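Local coordinates for protein beta-N-acetylhexosaminidase (Thermotoga neapolitana, PDB 5BZA) that probably hydrolyses terminal non-reducing N-acetyl-D-hexosamine residues from N-acetyl-beta-D-hexosaminides as a metal-binding glycoside hydrolase of family 3, at residues V60-E65 with E70-V75; L8-F13 with F108-A113; V32-G37 with Y43-F48; P76-P79 with A83-K86; R196-Q199 with K203-V206. All blocks are in the same frame, centred on the assembly; numbering follows the deposited sequence.

Contact 1: V60-E65 with E70-V75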
# COMPACT_ATOMS: atom_id res chain seq x y z
N VAL B 60 -12.44 13.85 1.15
CA VAL B 60 -11.31 13.38 0.34
C VAL B 60 -11.61 11.98 -0.16
O VAL B 60 -11.85 11.07 0.64
CB VAL B 60 -9.95 13.33 1.15
CG1 VAL B 60 -8.79 12.82 0.26
CG2 VAL B 60 -9.61 14.70 1.73
N SER B 61 -11.58 11.80 -1.49
CA SER B 61 -12.09 10.58 -2.06
C SER B 61 -11.14 10.01 -3.12
O SER B 61 -10.26 10.72 -3.65
CB SER B 61 -13.49 10.86 -2.69
OG SER B 61 -14.16 9.65 -2.93
N SER B 62 -11.34 8.74 -3.45
CA SER B 62 -10.66 8.10 -4.57
C SER B 62 -11.64 7.25 -5.37
O SER B 62 -12.76 6.96 -4.88
CB SER B 62 -9.53 7.21 -4.07
OG SER B 62 -10.10 6.02 -3.54
N ASP B 63 -11.19 6.79 -6.54
CA ASP B 63 -11.95 5.83 -7.33
C ASP B 63 -11.47 4.40 -7.10
O ASP B 63 -11.54 3.57 -8.01
CB ASP B 63 -11.85 6.11 -8.84
CG ASP B 63 -12.61 7.34 -9.26
OD1 ASP B 63 -13.64 7.64 -8.63
OD2 ASP B 63 -12.21 7.96 -10.27
N HIS B 64 -10.99 4.11 -5.91
CA HIS B 64 -10.43 2.80 -5.68
C HIS B 64 -11.53 1.79 -5.41
O HIS B 64 -11.88 1.53 -4.26
CB HIS B 64 -9.39 2.81 -4.54
CG HIS B 64 -8.61 1.53 -4.46
ND1 HIS B 64 -7.41 1.36 -5.12
CD2 HIS B 64 -8.92 0.34 -3.91
CE1 HIS B 64 -6.99 0.12 -4.92
NE2 HIS B 64 -7.89 -0.52 -4.20
N GLU B 65 -12.03 1.17 -6.48
CA GLU B 65 -13.16 0.25 -6.39
C GLU B 65 -12.75 -1.13 -5.97
O GLU B 65 -13.57 -1.90 -5.42
CB GLU B 65 -13.89 0.13 -7.75
CG GLU B 65 -14.58 1.40 -8.20
CD GLU B 65 -15.26 1.28 -9.59
OE1 GLU B 65 -15.27 0.21 -10.22
OE2 GLU B 65 -15.81 2.31 -10.04
N GLU B 70 -8.28 0.26 -9.71
CA GLU B 70 -7.50 0.27 -8.46
C GLU B 70 -6.46 1.38 -8.63
O GLU B 70 -5.71 1.36 -9.58
CB GLU B 70 -6.86 -1.11 -8.19
CG GLU B 70 -7.88 -2.13 -7.59
CD GLU B 70 -7.37 -3.55 -7.43
OE1 GLU B 70 -6.40 -3.91 -8.13
OE2 GLU B 70 -7.93 -4.31 -6.57
N VAL B 71 -6.45 2.36 -7.73
CA VAL B 71 -5.55 3.49 -7.88
C VAL B 71 -4.64 3.66 -6.65
O VAL B 71 -3.65 4.37 -6.70
CB VAL B 71 -6.32 4.76 -8.10
CG1 VAL B 71 -7.08 4.65 -9.45
CG2 VAL B 71 -7.26 4.99 -6.94
N LEU B 72 -4.97 2.97 -5.56
CA LEU B 72 -4.22 3.05 -4.33
C LEU B 72 -3.32 1.82 -4.18
O LEU B 72 -3.80 0.70 -3.98
CB LEU B 72 -5.16 3.15 -3.12
CG LEU B 72 -6.07 4.38 -3.01
CD1 LEU B 72 -6.92 4.34 -1.73
CD2 LEU B 72 -5.23 5.66 -3.10
N LYS B 73 -2.00 2.04 -4.24
CA LYS B 73 -1.11 0.90 -4.12
C LYS B 73 -1.15 0.34 -2.69
O LYS B 73 -0.74 -0.79 -2.46
CB LYS B 73 0.31 1.26 -4.48
CG LYS B 73 1.02 2.08 -3.43
CD LYS B 73 2.45 2.21 -3.86
CE LYS B 73 3.28 2.90 -2.84
NZ LYS B 73 4.63 2.98 -3.44
N TYR B 74 -1.62 1.18 -1.76
CA TYR B 74 -1.73 0.84 -0.34
C TYR B 74 -2.76 -0.24 -0.03
O TYR B 74 -2.59 -1.00 0.94
CB TYR B 74 -2.07 2.11 0.42
CG TYR B 74 -1.19 3.26 -0.03
CD1 TYR B 74 0.19 3.30 0.32
CD2 TYR B 74 -1.70 4.29 -0.84
CE1 TYR B 74 1.00 4.33 -0.11
CE2 TYR B 74 -0.89 5.34 -1.26
CZ TYR B 74 0.46 5.35 -0.90
OH TYR B 74 1.26 6.37 -1.32
N VAL B 75 -3.82 -0.31 -0.85
CA VAL B 75 -4.83 -1.33 -0.71
C VAL B 75 -4.45 -2.54 -1.53
O VAL B 75 -4.18 -2.43 -2.72
CB VAL B 75 -6.23 -0.84 -1.20
CG1 VAL B 75 -7.27 -1.95 -1.01
CG2 VAL B 75 -6.64 0.37 -0.42
O HOH W 1 -8.26 -3.56 -4.11

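Contact 2: L8-F13 with F108-A113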
# COMPACT_ATOMS: atom_id res chain seq x y z
N LEU B 8 -20.41 23.40 -2.98
CA LEU B 8 -21.18 22.69 -3.98
C LEU B 8 -20.27 22.09 -5.05
O LEU B 8 -20.74 21.68 -6.12
CB LEU B 8 -22.22 23.61 -4.64
CG LEU B 8 -23.61 23.65 -3.97
CD1 LEU B 8 -23.48 24.05 -2.52
CD2 LEU B 8 -24.62 24.54 -4.72
N PHE B 9 -18.97 22.00 -4.76
CA PHE B 9 -18.04 21.45 -5.75
C PHE B 9 -17.13 20.37 -5.20
O PHE B 9 -16.62 20.48 -4.08
CB PHE B 9 -17.19 22.56 -6.36
CG PHE B 9 -18.01 23.48 -7.22
CD1 PHE B 9 -18.38 23.08 -8.50
CD2 PHE B 9 -18.42 24.72 -6.74
CE1 PHE B 9 -19.14 23.90 -9.28
CE2 PHE B 9 -19.19 25.56 -7.53
CZ PHE B 9 -19.55 25.15 -8.80
N PHE B 10 -16.92 19.36 -6.04
CA PHE B 10 -16.07 18.24 -5.76
C PHE B 10 -15.08 18.20 -6.91
O PHE B 10 -15.49 17.98 -8.05
CB PHE B 10 -16.87 16.93 -5.69
CG PHE B 10 -16.31 15.94 -4.68
CD1 PHE B 10 -15.00 15.45 -4.81
CD2 PHE B 10 -17.11 15.49 -3.62
CE1 PHE B 10 -14.47 14.53 -3.89
CE2 PHE B 10 -16.58 14.57 -2.67
CZ PHE B 10 -15.26 14.09 -2.81
N CYS B 11 -13.78 18.41 -6.64
CA CYS B 11 -12.80 18.53 -7.75
C CYS B 11 -11.74 17.44 -7.82
O CYS B 11 -11.11 17.11 -6.82
CB CYS B 11 -12.04 19.87 -7.72
SG CYS B 11 -13.05 21.41 -7.67
N GLY B 12 -11.50 16.95 -9.02
CA GLY B 12 -10.47 15.98 -9.30
C GLY B 12 -9.12 16.67 -9.50
O GLY B 12 -9.04 17.79 -10.07
N PHE B 13 -8.07 16.04 -8.95
CA PHE B 13 -6.70 16.54 -9.02
C PHE B 13 -5.80 15.50 -9.60
O PHE B 13 -5.61 14.44 -9.01
CB PHE B 13 -6.21 16.95 -7.66
CG PHE B 13 -6.91 18.13 -7.10
CD1 PHE B 13 -8.13 17.99 -6.44
CD2 PHE B 13 -6.34 19.39 -7.19
CE1 PHE B 13 -8.75 19.06 -5.89
CE2 PHE B 13 -6.97 20.46 -6.63
CZ PHE B 13 -8.17 20.29 -5.98
N PHE B 108 -8.00 9.44 3.54
CA PHE B 108 -9.26 9.50 2.75
C PHE B 108 -10.48 9.45 3.71
O PHE B 108 -10.34 8.99 4.84
CB PHE B 108 -9.30 8.37 1.71
CG PHE B 108 -8.32 8.54 0.58
CD1 PHE B 108 -8.66 9.28 -0.56
CD2 PHE B 108 -7.00 8.04 0.70
CE1 PHE B 108 -7.73 9.45 -1.61
CE2 PHE B 108 -6.05 8.21 -0.32
CZ PHE B 108 -6.41 8.92 -1.48
N ASN B 109 -11.63 10.01 3.35
CA ASN B 109 -12.82 9.75 4.16
C ASN B 109 -14.07 9.39 3.34
O ASN B 109 -15.14 9.10 3.89
CB ASN B 109 -13.12 10.95 5.08
CG ASN B 109 -13.02 12.27 4.36
OD1 ASN B 109 -13.58 12.43 3.27
ND2 ASN B 109 -12.30 13.23 4.97
N MET B 110 -13.89 9.27 2.02
CA MET B 110 -14.97 8.83 1.14
C MET B 110 -14.33 7.94 0.10
O MET B 110 -13.15 8.07 -0.18
CB MET B 110 -15.70 10.01 0.49
CG MET B 110 -16.88 9.60 -0.44
SD MET B 110 -17.88 11.00 -1.01
CE MET B 110 -18.83 11.34 0.47
N VAL B 111 -15.09 7.01 -0.45
CA VAL B 111 -14.68 6.29 -1.61
C VAL B 111 -15.85 6.32 -2.63
O VAL B 111 -17.03 6.18 -2.29
CB VAL B 111 -14.29 4.85 -1.25
CG1 VAL B 111 -15.53 4.05 -0.74
CG2 VAL B 111 -13.59 4.16 -2.43
N PHE B 112 -15.51 6.51 -3.90
CA PHE B 112 -16.50 6.49 -4.96
C PHE B 112 -16.71 5.03 -5.34
O PHE B 112 -16.32 4.59 -6.43
CB PHE B 112 -16.04 7.35 -6.15
CG PHE B 112 -16.05 8.83 -5.86
CD1 PHE B 112 -16.79 9.35 -4.83
CD2 PHE B 112 -15.34 9.72 -6.67
CE1 PHE B 112 -16.84 10.73 -4.58
CE2 PHE B 112 -15.38 11.11 -6.42
CZ PHE B 112 -16.13 11.61 -5.36
N ALA B 113 -17.33 4.30 -4.40
CA ALA B 113 -17.67 2.90 -4.54
C ALA B 113 -18.69 2.59 -3.43
O ALA B 113 -18.80 3.38 -2.50
CB ALA B 113 -16.46 2.04 -4.40

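Contact 3: V32-G37 with Y43-F48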
# COMPACT_ATOMS: atom_id res chain seq x y z
N VAL B 32 -12.44 16.76 -2.61
CA VAL B 32 -11.18 16.55 -3.29
C VAL B 32 -11.15 15.09 -3.72
O VAL B 32 -11.27 14.17 -2.89
CB VAL B 32 -9.94 16.89 -2.35
CG1 VAL B 32 -8.61 16.37 -2.94
CG2 VAL B 32 -9.84 18.38 -2.06
N LEU B 33 -11.02 14.88 -5.01
CA LEU B 33 -10.85 13.55 -5.58
C LEU B 33 -9.43 13.52 -6.09
O LEU B 33 -9.02 14.45 -6.84
CB LEU B 33 -11.83 13.28 -6.74
CG LEU B 33 -11.54 12.09 -7.68
CD1 LEU B 33 -11.46 10.78 -6.90
CD2 LEU B 33 -12.64 11.98 -8.79
N ILE B 34 -8.69 12.49 -5.67
CA ILE B 34 -7.29 12.43 -5.98
C ILE B 34 -7.11 11.38 -7.06
O ILE B 34 -7.49 10.22 -6.90
CB ILE B 34 -6.43 12.08 -4.72
CG1 ILE B 34 -6.74 13.05 -3.57
CG2 ILE B 34 -4.94 12.07 -5.07
CD1 ILE B 34 -5.94 12.73 -2.31
N TYR B 35 -6.56 11.83 -8.18
CA TYR B 35 -6.38 10.98 -9.34
C TYR B 35 -4.97 10.33 -9.40
O TYR B 35 -4.07 10.72 -8.66
CB TYR B 35 -6.66 11.81 -10.59
CG TYR B 35 -8.14 11.98 -10.95
CD1 TYR B 35 -9.00 10.90 -10.94
CD2 TYR B 35 -8.65 13.23 -11.35
CE1 TYR B 35 -10.36 11.05 -11.30
CE2 TYR B 35 -10.01 13.40 -11.70
CZ TYR B 35 -10.86 12.30 -11.67
OH TYR B 35 -12.20 12.44 -12.03
N PRO B 36 -4.78 9.31 -10.26
CA PRO B 36 -3.44 8.73 -10.39
C PRO B 36 -2.28 9.71 -10.70
O PRO B 36 -1.13 9.46 -10.31
CB PRO B 36 -3.62 7.73 -11.53
CG PRO B 36 -5.05 7.31 -11.40
CD PRO B 36 -5.79 8.55 -11.03
N GLY B 37 -2.57 10.83 -11.34
CA GLY B 37 -1.55 11.83 -11.62
C GLY B 37 -0.85 12.26 -10.33
O GLY B 37 0.33 12.66 -10.35
N TYR B 43 5.50 11.28 -3.31
CA TYR B 43 5.89 12.55 -2.71
C TYR B 43 4.77 13.58 -2.94
O TYR B 43 4.44 14.36 -2.03
CB TYR B 43 7.22 13.06 -3.26
CG TYR B 43 7.32 13.17 -4.77
CD1 TYR B 43 7.73 12.09 -5.54
CD2 TYR B 43 7.02 14.37 -5.42
CE1 TYR B 43 7.83 12.18 -6.90
CE2 TYR B 43 7.11 14.47 -6.80
CZ TYR B 43 7.51 13.37 -7.54
OH TYR B 43 7.60 13.46 -8.93
N LEU B 44 4.17 13.57 -4.14
CA LEU B 44 3.06 14.50 -4.40
C LEU B 44 1.86 14.20 -3.54
O LEU B 44 1.30 15.11 -2.90
CB LEU B 44 2.62 14.47 -5.86
CG LEU B 44 3.15 15.47 -6.89
CD1 LEU B 44 2.07 15.58 -7.98
CD2 LEU B 44 3.45 16.84 -6.29
N PHE B 45 1.45 12.94 -3.51
CA PHE B 45 0.32 12.53 -2.69
C PHE B 45 0.48 12.99 -1.22
O PHE B 45 -0.38 13.70 -0.67
CB PHE B 45 0.14 11.00 -2.83
CG PHE B 45 -0.83 10.42 -1.84
CD1 PHE B 45 -2.16 10.80 -1.83
CD2 PHE B 45 -0.38 9.51 -0.87
CE1 PHE B 45 -3.06 10.28 -0.87
CE2 PHE B 45 -1.26 8.97 0.09
CZ PHE B 45 -2.61 9.37 0.08
N LEU B 46 1.63 12.67 -0.61
CA LEU B 46 1.88 13.04 0.78
C LEU B 46 1.90 14.55 1.00
O LEU B 46 1.31 15.05 2.00
CB LEU B 46 3.21 12.43 1.26
CG LEU B 46 3.26 10.91 1.27
CD1 LEU B 46 4.66 10.40 1.67
CD2 LEU B 46 2.19 10.38 2.22
N ASP B 47 2.55 15.29 0.09
CA ASP B 47 2.57 16.73 0.23
C ASP B 47 1.15 17.31 0.09
O ASP B 47 0.78 18.26 0.82
CB ASP B 47 3.52 17.37 -0.79
CG ASP B 47 3.80 18.86 -0.47
OD1 ASP B 47 3.82 19.24 0.73
OD2 ASP B 47 4.00 19.66 -1.42
N PHE B 48 0.35 16.78 -0.84
CA PHE B 48 -1.08 17.18 -0.99
C PHE B 48 -1.86 16.90 0.31
O PHE B 48 -2.54 17.79 0.83
CB PHE B 48 -1.71 16.43 -2.18
CG PHE B 48 -3.01 17.01 -2.71
CD1 PHE B 48 -3.52 18.21 -2.24
CD2 PHE B 48 -3.70 16.35 -3.74
CE1 PHE B 48 -4.70 18.75 -2.77
CE2 PHE B 48 -4.86 16.87 -4.28
CZ PHE B 48 -5.37 18.07 -3.79

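Contact 4: P76-P79 with A83-K86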
# COMPACT_ATOMS: atom_id res chain seq x y z
N PRO B 76 -4.38 -3.71 -0.89
CA PRO B 76 -4.08 -4.89 -1.72
C PRO B 76 -5.14 -5.11 -2.79
O PRO B 76 -6.33 -4.88 -2.56
CB PRO B 76 -4.05 -6.07 -0.74
CG PRO B 76 -4.41 -5.51 0.62
CD PRO B 76 -4.48 -3.99 0.55
N SER B 77 -4.68 -5.56 -3.95
CA SER B 77 -5.52 -5.82 -5.09
C SER B 77 -6.59 -6.92 -4.89
O SER B 77 -6.38 -7.97 -4.25
CB SER B 77 -4.62 -6.18 -6.28
OG SER B 77 -5.42 -6.38 -7.42
N PHE B 78 -7.76 -6.66 -5.46
CA PHE B 78 -8.93 -7.51 -5.28
C PHE B 78 -9.38 -8.02 -6.66
O PHE B 78 -9.26 -7.30 -7.65
CB PHE B 78 -10.00 -6.69 -4.54
CG PHE B 78 -11.20 -7.46 -4.13
CD1 PHE B 78 -11.11 -8.51 -3.25
CD2 PHE B 78 -12.46 -7.08 -4.58
CE1 PHE B 78 -12.23 -9.21 -2.87
CE2 PHE B 78 -13.60 -7.78 -4.20
CZ PHE B 78 -13.49 -8.83 -3.33
N PRO B 79 -9.85 -9.28 -6.74
CA PRO B 79 -10.38 -9.79 -8.02
C PRO B 79 -11.44 -8.87 -8.60
O PRO B 79 -11.47 -8.66 -9.81
CB PRO B 79 -10.98 -11.14 -7.64
CG PRO B 79 -10.19 -11.58 -6.45
CD PRO B 79 -9.87 -10.31 -5.68
N ALA B 83 -16.15 -11.35 -9.46
CA ALA B 83 -15.71 -12.46 -8.63
C ALA B 83 -16.39 -12.39 -7.29
O ALA B 83 -16.91 -13.39 -6.82
CB ALA B 83 -14.20 -12.47 -8.45
N ALA B 84 -16.45 -11.19 -6.71
CA ALA B 84 -17.06 -11.04 -5.38
C ALA B 84 -18.52 -11.50 -5.37
O ALA B 84 -18.96 -12.23 -4.47
CB ALA B 84 -16.96 -9.56 -4.91
N GLY B 85 -19.26 -11.09 -6.40
CA GLY B 85 -20.67 -11.44 -6.58
C GLY B 85 -20.87 -12.94 -6.65
O GLY B 85 -21.95 -13.45 -6.34
N LYS B 86 -19.84 -13.67 -7.11
CA LYS B 86 -19.98 -15.14 -7.11
C LYS B 86 -19.92 -15.78 -5.72
O LYS B 86 -20.19 -16.98 -5.58
CB LYS B 86 -18.93 -15.80 -7.99
CG LYS B 86 -19.09 -15.54 -9.49
CD LYS B 86 -20.58 -15.59 -9.95
CE LYS B 86 -21.10 -17.00 -9.89
NZ LYS B 86 -21.47 -17.55 -11.21
O HOH W 2 -14.05 -9.17 -10.76

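Contact 5: R196-Q199 with K203-V206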
# COMPACT_ATOMS: atom_id res chain seq x y z
N ARG B 196 -31.94 -1.00 -1.31
CA ARG B 196 -31.38 -1.78 -0.21
C ARG B 196 -30.50 -0.90 0.68
O ARG B 196 -30.56 -0.97 1.94
CB ARG B 196 -30.58 -2.98 -0.73
CG ARG B 196 -30.04 -3.95 0.40
CD ARG B 196 -31.17 -4.65 1.17
NE ARG B 196 -32.15 -5.26 0.26
CZ ARG B 196 -32.01 -6.44 -0.35
NH1 ARG B 196 -30.92 -7.18 -0.13
NH2 ARG B 196 -32.98 -6.87 -1.16
N ILE B 197 -29.67 -0.08 0.04
CA ILE B 197 -28.82 0.82 0.82
C ILE B 197 -29.69 1.87 1.56
O ILE B 197 -29.45 2.15 2.77
CB ILE B 197 -27.74 1.56 -0.03
CG1 ILE B 197 -26.91 0.59 -0.92
CG2 ILE B 197 -26.90 2.50 0.85
CD1 ILE B 197 -26.51 -0.69 -0.25
N PHE B 198 -30.69 2.43 0.87
CA PHE B 198 -31.50 3.51 1.50
C PHE B 198 -32.35 3.06 2.69
O PHE B 198 -32.68 3.87 3.55
CB PHE B 198 -32.41 4.20 0.47
CG PHE B 198 -31.67 4.80 -0.67
CD1 PHE B 198 -30.41 5.38 -0.45
CD2 PHE B 198 -32.20 4.79 -1.96
CE1 PHE B 198 -29.69 5.97 -1.52
CE2 PHE B 198 -31.49 5.34 -3.03
CZ PHE B 198 -30.22 5.92 -2.82
N GLN B 199 -32.70 1.77 2.73
CA GLN B 199 -33.47 1.22 3.84
C GLN B 199 -32.59 0.91 5.05
O GLN B 199 -33.14 0.61 6.12
CB GLN B 199 -34.21 -0.04 3.39
CG GLN B 199 -35.46 0.31 2.61
CD GLN B 199 -36.17 -0.90 2.05
OE1 GLN B 199 -35.60 -2.00 1.96
NE2 GLN B 199 -37.40 -0.69 1.58
N LYS B 203 -24.71 5.65 6.47
CA LYS B 203 -24.63 6.93 5.81
C LYS B 203 -23.95 6.72 4.48
O LYS B 203 -22.85 6.11 4.43
CB LYS B 203 -23.85 7.94 6.64
CG LYS B 203 -23.86 9.35 6.02
CD LYS B 203 -23.33 10.38 7.00
CE LYS B 203 -23.95 11.74 6.72
NZ LYS B 203 -24.33 12.46 7.97
N THR B 204 -24.53 7.25 3.41
CA THR B 204 -23.92 7.06 2.09
C THR B 204 -24.09 8.32 1.23
O THR B 204 -24.99 9.11 1.46
CB THR B 204 -24.55 5.83 1.32
OG1 THR B 204 -23.87 5.64 0.07
CG2 THR B 204 -26.05 6.04 0.98
N ALA B 205 -23.21 8.53 0.25
CA ALA B 205 -23.53 9.51 -0.80
C ALA B 205 -24.06 8.75 -2.03
O ALA B 205 -23.90 7.54 -2.16
CB ALA B 205 -22.30 10.40 -1.16
N VAL B 206 -24.71 9.48 -2.94
CA VAL B 206 -25.18 8.86 -4.18
C VAL B 206 -24.60 9.63 -5.37
O VAL B 206 -24.73 10.86 -5.44
CB VAL B 206 -26.72 8.85 -4.31
CG1 VAL B 206 -27.12 8.33 -5.70
CG2 VAL B 206 -27.33 8.02 -3.22

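Contact 1: V60-E65 with E70-V75
His64 ND1 accepts two consecutive backbone N-H groups from the facing loop, Val71 N at 3.0 Å and Leu72 N at 3.0 Å. The bond from Leu72 is the straighter, 163° against 144°, and both donors stand tilted from the imidazole plane. Apolar groups close round the ring: Val75 CG2 lies over one face, offset toward the rim, while Val75 CB comes to 3.4 Å from His64 NE2. Glu70 CB approaches His64 CE1 obliquely at 3.5 Å. The far nitrogen, His64 NE2, meets a water at 3.1 Å, and that water donates to Glu70 OE2 at 2.6 Å. Glu70 is itself held from outside by Phe78 N and Ser77 OG, and its OE1 makes a salt bridge to Lys451 of the second subunit. One step further out, CG of His64 sits opposite its own backbone N (chi1 -169°), which swings the ring across to residues 70-75. The backbone carrying His64 is shaped by an ST turn, His64 N donating to Ser62 OG at 3.2 Å, with His64 at the centre of an inverse gamma turn. Leu72-Val75 forms a type I turn. Such a folded loop, following strand 59-62 at its C-terminal end, belongs to the side of a TIM-type barrel where active sites lie; Asp63 is about 7 Å, side chain to side chain, from the metal ligand Asp245.

Contact 2: L8-F13 with F108-A113
Phe10 of strand 9-13 and Phe112, just past the end of strand 110-111, reach toward each other and form the tight part of this contact; the two strands are not neighbours in the sheet. Phe112 CZ stands over one face of Phe10, displaced toward the rim, 3.7 Å from Phe10 CZ and 3.7 Å from Phe10 CE1. The planes are inclined at 57° with centroids 5.2 Å apart, an oblique pair that is neither a parallel stack nor a T. Phe112 holds CG beside its backbone N (chi1 -71°), which sends the ring in the direction of strand 9-13. The looser part is a Met-aromatic contact: Met110 SD comes to 4.1 Å from Phe10 CE2, and the sulfur lies obliquely to the ring, 65° off its normal. This looser side is still buried. Backbones stay well apart, the nearest CA atoms, of Phe10 and Met110, being 11.7 Å from each other. The intervening strands supply further packing, Leu33 against both phenyl rings and Ile59 against Phe10. Side chains converging in this way from non-adjacent strands, and from the turn after one of them, form the hydrophobic interior of a TIM-type barrel, here in the family 3 N-terminal domain.

Contact 3: V32-G37 with Y43-F48
Ile34 and Val32 of a barrel strand pack against Phe45 and Phe48 of helix 42-54, which comes after the short helix 36-39, within a beta-alpha-beta unit of the TIM-type barrel whose second strand is 59-62. The segments of strand 32-34 and helix 43-48 run nearly antiparallel, at 164°, with their axes 11.6 Å apart. CB of Ile34 is directed at the helix, and CG1 leaves on the side of the backbone N (chi1 -53°), coming to 4.3 Å from Phe48 CE2, which it meets obliquely. From there the chain continues extended, and CD1 ends at the edge of the other phenyl group, near its plane, 4.0 Å from Phe45 CE1. Ile34 therefore wedges between two aromatic residues about one helical turn apart, its side chain crossing that of Phe45 at about a right angle. Val32, two residues earlier on the same strand face, comes from the opposite direction to Phe48 and meets its ring obliquely: Val32 CG1 lies 3.8 Å from Phe48 CZ and 4.0 Å from Phe48 CE2. Beyond this pair the ring of Phe48 is stacked on Phe16 and meets Phe13 edge-to-face. Asp47 of the same helix is salt-bridged to Lys457. At the start of the short helix 36-39 the contact finishes with a methyl against a carbonyl, Leu44 CD1 resting 4.1 Å from Gly37 O.

Contact 4: P76-P79 with A83-K86
Pro79 and Phe78 bear on Ala83 and Ala84, the first two residues of segment 83-86, through apolar contacts. Pro79 CB meets Ala83 CB at 3.6 Å, each directed toward the other segment. Ala84 CB instead lies at the edge of the Phe78 ring, near its plane, 3.9 Å from Phe78 CE2 and 3.9 Å from Phe78 CZ, so that one methyl bridges two ring carbons. The ring gets there because CG of Phe78 lies opposite its backbone N (chi1 -173°), and it is also stacked on Tyr95 of helix 89-106. Polar linkage between the segments runs through one water, which donates to Pro79 O at 2.8 Å and accepts from Ala83 N at 3.3 Å. The water thereby bridges a carbonyl and the amide four residues later, the spacing of an alpha-helical bond. Contacts to the second subunit form the third kind: Pro79 O is hydrogen-bonded to Ser449 OG of that chain, and Lys86 makes a long, weak ion pair with its Glu334. Lys86, Glu334 and His448 are ligands of one zinc site seen for this protein, although no metal is bound to Lys86 here. The chemistry implies a short helix seated on its preceding loop by a proline and a phenyl edge against two alanine methyls, with the polar Pro79 O and Lys86 facing the second subunit.

Contact 5: R196-Q199 with K203-V206
Thr204 OG1 is hydrogen-bonded to Pro157 O of the neighbouring strand, with Ala205 O also near at 2.9 Å, and the methyl branch CG2 of Thr204 is what touches helix 192-198. The contact lies in the alpha-to-beta step of the TIM-type barrel, where helix 192-198 turns back into strand 205-208. With chi1 of Thr204 at -176°, the hydroxyl sits opposite the backbone N, and CG2 is left to meet Ile197 CG2 at 3.6 Å, the two side chains crossing at about a right angle. Ile197 offers only this short branch; the longer one, through CG1, leads away from the strand. Phe198 makes the other half of the contact with an edge of its ring. Thr204 CG2 lies near the ring plane at 4.4 Å from Phe198 CE1, a looser approach than that of Val206. Thr204, just before the strand, and Val206, in it, alternate with Ala205, whose CB is directed away from the helix, and so present two beta-branched side chains to it. Outside the contact, Phe198 is stacked on Phe238, which also touches Thr204 and Val206, and Ile159 of the adjacent strand backs both Phe198 and Thr204. Arg196 is salt-bridged to Glu137. At the edge of the Phe198 ring, in its plane, Val206 CG2 lies 3.6 Å from CE1 and 3.6 Å from CZ.

In the fold
Contacts 1, 2, 3 and 5 share the parallel sheet of the barrel: strand 59-62 sits between strands 31-34 and 110-111, bonded to contact 3 by Ser61 N to Val32 O (2.8 Å) and to contact 2 by Ser62 O to Phe112 N (3.0 Å). Contact 5 touches contact 2 where Met110 CE lies 3.9 Å from Ala205 CB. Contact 4 lies away from the sheet, its centre about 15 Å from that of contact 1, yet Glu70 OE2 of contact 1 lies 2.6 Å from its Phe78 N, and both touch the second subunit. A bound cadmium ion lies about 7 Å from the side chain of Asp63, and one about 8 Å from that of Phe112.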